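Local coordinates for Dr hemagglutinin structural subunit (Escherichia coli, PDB 1USQ), which forms the fimbrial adhesin of uropathogenic strains, binding the Dr blood group antigen and mediating adherence to the upper urinary tract, at residues G52-Q57 and I122-D127. The protein carries 3 engineered substitutions. Numbering follows the deposited sequence.
With CLM (chloramphenicol), chain K.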
ATOM      1  N   GLY A  52      17.636   3.399  -8.078  1.00 14.29           N
ATOM      2  CA  GLY A  52      17.371   1.981  -7.822  1.00 13.56           C
ATOM      3  C   GLY A  52      17.051   1.237  -9.102  1.00 15.75           C
ATOM      4  O   GLY A  52      16.760   1.844 -10.120  1.00 13.65           O
ATOM      5  N   PRO A  53      17.099  -0.090  -9.034  1.00 12.97           N
ATOM      6  CA  PRO A  53      16.829  -0.920 -10.204  1.00 11.96           C
ATOM      7  C   PRO A  53      15.330  -1.219 -10.344  1.00 14.30           C
ATOM      8  O   PRO A  53      14.560  -1.138  -9.370  1.00 13.13           O
ATOM      9  CB  PRO A  53      17.608  -2.209  -9.901  1.00 13.12           C
ATOM     10  CG  PRO A  53      17.558  -2.320  -8.395  1.00 17.54           C
ATOM     11  CD  PRO A  53      17.601  -0.879  -7.887  1.00 13.15           C
ATOM     12  N   VAL A  54      14.924  -1.541 -11.568  1.00 10.02           N
ATOM     13  CA  VAL A  54      13.563  -1.964 -11.857  1.00  9.30           C
ATOM     14  C   VAL A  54      13.668  -3.273 -12.638  1.00 12.52           C
ATOM     15  O   VAL A  54      14.264  -3.312 -13.713  1.00 13.19           O
ATOM     16  CB  VAL A  54      12.805  -0.898 -12.729  1.00 13.32           C
ATOM     17  CG1 VAL A  54      11.416  -1.423 -13.168  1.00 12.55           C
ATOM     18  CG2 VAL A  54      12.669   0.410 -11.966  1.00 13.41           C
ATOM     19  N   THR A  55      13.122  -4.354 -12.100  1.00  9.29           N
ATOM     20  CA  THR A  55      13.211  -5.626 -12.810  1.00  8.58           C
ATOM     21  C   THR A  55      12.144  -5.691 -13.879  1.00 11.34           C
ATOM     22  O   THR A  55      11.033  -5.165 -13.708  1.00  9.50           O
ATOM     23  CB  THR A  55      13.038  -6.832 -11.878  1.00 13.23           C
ATOM     24  OG1 THR A  55      11.736  -6.769 -11.275  1.00 11.82           O
ATOM     25  CG2 THR A  55      14.131  -6.836 -10.782  1.00  9.42           C
ATOM     26  N   VAL A  56      12.491  -6.349 -14.980  1.00  8.83           N
ATOM     27  CA  VAL A  56      11.578  -6.546 -16.089  1.00  6.79           C
ATOM     28  C   VAL A  56      11.748  -7.969 -16.556  1.00  9.81           C
ATOM     29  O   VAL A  56      12.868  -8.446 -16.739  1.00  7.61           O
ATOM     30  CB  VAL A  56      11.917  -5.593 -17.273  1.00 10.23           C
ATOM     31  CG1 VAL A  56      10.960  -5.852 -18.465  1.00  9.83           C
ATOM     32  CG2 VAL A  56      11.861  -4.136 -16.826  1.00  9.41           C
ATOM     33  N   GLN A  57      10.632  -8.670 -16.682  1.00  8.72           N
ATOM     34  CA  GLN A  57      10.634 -10.043 -17.136  1.00  8.78           C
ATOM     35  C   GLN A  57       9.452 -10.198 -18.077  1.00 12.27           C
ATOM     36  O   GLN A  57       8.304 -10.129 -17.654  1.00 12.32           O
ATOM     37  CB  GLN A  57      10.487 -11.006 -15.950  1.00 10.13           C
ATOM     38  CG  GLN A  57      11.703 -11.046 -15.033  1.00 11.14           C
ATOM     39  CD  GLN A  57      12.817 -11.890 -15.594  1.00 14.35           C
ATOM     40  OE1 GLN A  57      12.720 -12.396 -16.704  1.00 11.26           O
ATOM     41  NE2 GLN A  57      13.852 -12.111 -14.798  1.00  7.82           N
ATOM     42  N   ILE A 122      16.338  -2.440 -15.434  1.00 10.59           N
ATOM     43  CA  ILE A 122      16.321  -1.066 -15.923  1.00  9.94           C
ATOM     44  C   ILE A 122      16.754  -0.201 -14.750  1.00 12.08           C
ATOM     45  O   ILE A 122      16.149  -0.244 -13.689  1.00 12.13           O
ATOM     46  CB  ILE A 122      14.902  -0.644 -16.352  1.00 13.15           C
ATOM     47  CG1 ILE A 122      14.428  -1.490 -17.547  1.00 13.50           C
ATOM     48  CG2 ILE A 122      14.863   0.866 -16.696  1.00 13.69           C
ATOM     49  CD1 ILE A 122      14.976  -1.019 -18.902  1.00 13.95           C
ATOM     50  N   GLY A 123      17.832   0.547 -14.916  1.00  7.33           N
ATOM     51  CA  GLY A 123      18.285   1.409 -13.842  1.00  7.42           C
ATOM     52  C   GLY A 123      17.650   2.798 -13.908  1.00 10.39           C
ATOM     53  O   GLY A 123      17.409   3.336 -14.983  1.00  8.39           O
ATOM     54  N   ILE A 124      17.388   3.368 -12.743  1.00  8.53           N
ATOM     55  CA  ILE A 124      16.857   4.720 -12.645  1.00  8.70           C
ATOM     56  C   ILE A 124      17.942   5.563 -12.008  1.00 11.79           C
ATOM     57  O   ILE A 124      18.411   5.254 -10.913  1.00 11.55           O
ATOM     58  CB  ILE A 124      15.594   4.789 -11.757  1.00 11.71           C
ATOM     59  CG1 ILE A 124      14.526   3.792 -12.246  1.00 13.09           C
ATOM     60  CG2 ILE A 124      15.025   6.206 -11.771  1.00 12.53           C
ATOM     61  CD1 ILE A 124      14.093   3.995 -13.722  1.00 11.70           C
ATOM     62  N   TYR A 125      18.366   6.603 -12.722  1.00  9.18           N
ATOM     63  CA  TYR A 125      19.473   7.455 -12.293  1.00  8.09           C
ATOM     64  C   TYR A 125      19.087   8.934 -12.285  1.00 13.26           C
ATOM     65  O   TYR A 125      18.420   9.418 -13.208  1.00 12.81           O
ATOM     66  CB  TYR A 125      20.659   7.281 -13.251  1.00  9.33           C
ATOM     67  CG  TYR A 125      21.111   5.846 -13.415  1.00 10.39           C
ATOM     68  CD1 TYR A 125      22.102   5.313 -12.603  1.00 12.23           C
ATOM     69  CD2 TYR A 125      20.545   5.027 -14.397  1.00 11.75           C
ATOM     70  CE1 TYR A 125      22.500   3.979 -12.742  1.00 13.11           C
ATOM     71  CE2 TYR A 125      20.918   3.700 -14.534  1.00 11.67           C
ATOM     72  CZ  TYR A 125      21.910   3.188 -13.718  1.00 16.40           C
ATOM     73  OH  TYR A 125      22.284   1.870 -13.856  1.00 16.37           O
ATOM     74  N   VAL A 126      19.625   9.677 -11.325  1.00  9.68           N
ATOM     75  CA  VAL A 126      19.413  11.128 -11.295  1.00  9.95           C
ATOM     76  C   VAL A 126      19.995  11.757 -12.579  1.00 13.89           C
ATOM     77  O   VAL A 126      21.114  11.431 -12.980  1.00 14.26           O
ATOM     78  CB  VAL A 126      20.070  11.771 -10.049  1.00 13.09           C
ATOM     79  CG1 VAL A 126      20.077  13.315 -10.166  1.00 12.59           C
ATOM     80  CG2 VAL A 126      19.339  11.320  -8.763  1.00 13.37           C
ATOM     81  N   ASP A 127      19.198  12.593 -13.252  1.00 10.16           N
ATOM     82  CA  ASP A 127      19.629  13.247 -14.506  1.00 10.21           C
ATOM     83  C   ASP A 127      19.957  14.718 -14.241  1.00 14.20           C
ATOM     84  O   ASP A 127      19.061  15.560 -14.180  1.00 12.67           O
ATOM     85  CB  ASP A 127      18.529  13.139 -15.567  1.00 11.93           C
ATOM     86  CG  ASP A 127      18.903  13.825 -16.894  1.00 21.16           C
ATOM     87  OD1 ASP A 127      20.090  14.103 -17.123  1.00 20.77           O
ATOM     88  OD2 ASP A 127      18.000  14.049 -17.725  1.00 26.20           O
TER
HETATM   89  C1  CLM K1143      21.070   0.860 -10.593  1.00 27.27           C
HETATM   90 CL1  CLM K1143      19.995   2.291 -10.648  1.00 23.24          CL
HETATM   91 CL2  CLM K1143      20.359  -0.480 -11.526  1.00 24.98          CL
HETATM   92  C2  CLM K1143      21.245   0.471  -9.069  1.00 28.28           C
HETATM   93  O2  CLM K1143      20.374   0.770  -8.235  1.00 28.64           O
HETATM   94  N2  CLM K1143      22.392  -0.019  -8.782  1.00 30.68           N
HETATM   95  C3  CLM K1143      23.385  -0.492  -7.809  1.00 32.61           C
HETATM   96  C4  CLM K1143      24.465   0.579  -7.578  1.00 36.20           C
HETATM   97  O4  CLM K1143      24.035   1.597  -6.644  1.00 37.91           O
HETATM   98  C5  CLM K1143      23.953  -1.860  -8.234  1.00 30.65           C
HETATM   99  O5  CLM K1143      24.730  -1.624  -9.407  1.00 33.89           O
HETATM  100  C6  CLM K1143      22.833  -2.854  -8.464  1.00 26.27           C
HETATM  101  C7  CLM K1143      21.906  -3.109  -7.447  1.00 24.98           C
HETATM  102  C8  CLM K1143      20.873  -4.052  -7.661  1.00 24.76           C
HETATM  103  C9  CLM K1143      20.869  -4.704  -8.899  1.00 25.37           C
HETATM  104  N9  CLM K1143      19.798  -5.730  -9.140  1.00 28.69           N
HETATM  105  O9A CLM K1143      19.852  -6.310 -10.231  1.00 32.47           O
HETATM  106  O9B CLM K1143      18.965  -5.917  -8.284  1.00 28.95           O
HETATM  107  C10 CLM K1143      21.772  -4.459  -9.888  1.00 25.40           C
HETATM  108  C11 CLM K1143      22.766  -3.517  -9.684  1.00 24.37           C
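Pro-53 and Gly-123 face each other as a non-hydrogen-bonded antiparallel pair, and chloramphenicol lies against both. The dichloroacetyl end of the drug sits over this pair. Its CL2 is 3.6 Å from Gly-123 CA and also touches Pro-53 CB. The amide oxygen O2 lies 3.2 Å from Pro-53 CD, and Pro-53 CG packs near the nitrophenyl ring. CL1 rests over one face of the Tyr-125 ring, 3.6 Å above its plane and offset toward the rim. The Tyr-125 hydroxyl reaches back over Gly-123, which has no side chain there. Gly-52 has phi and psi near 165°, a backbone shape that calls for glycine.

Backbone bonds flank the central pair. Val-54 N to Ile-122 O and Ile-122 N to Val-54 O are both 2.8 Å, and the one from Ile-122 N is almost straight at 177°. Ile-124 N donates to Gly-52 O at 3.1 Å; the return bond from Gly-52 N is weak.

The face away from the drug is apolar. Val-54 CG2, set anti to its carbonyl carbon, meets Ile-124 CG1 at 3.9 Å. Val-56 CG2 touches Ile-122 CG1 at 3.8 Å.

The receptor-binding region is predicted to include residues 52-57. In this immunoglobulin-like fimbrial subunit fold, strand 119-126 lies between strands 50-59 and 90-97. Arg-96 makes a cation-pi contact with Tyr-125. Thr-21 of strand 17-26 touches Val-54 and Ile-124 on the apolar face. At Gln-57 an antiparallel ladder with a strand of a second subunit carries the sheet across the interface.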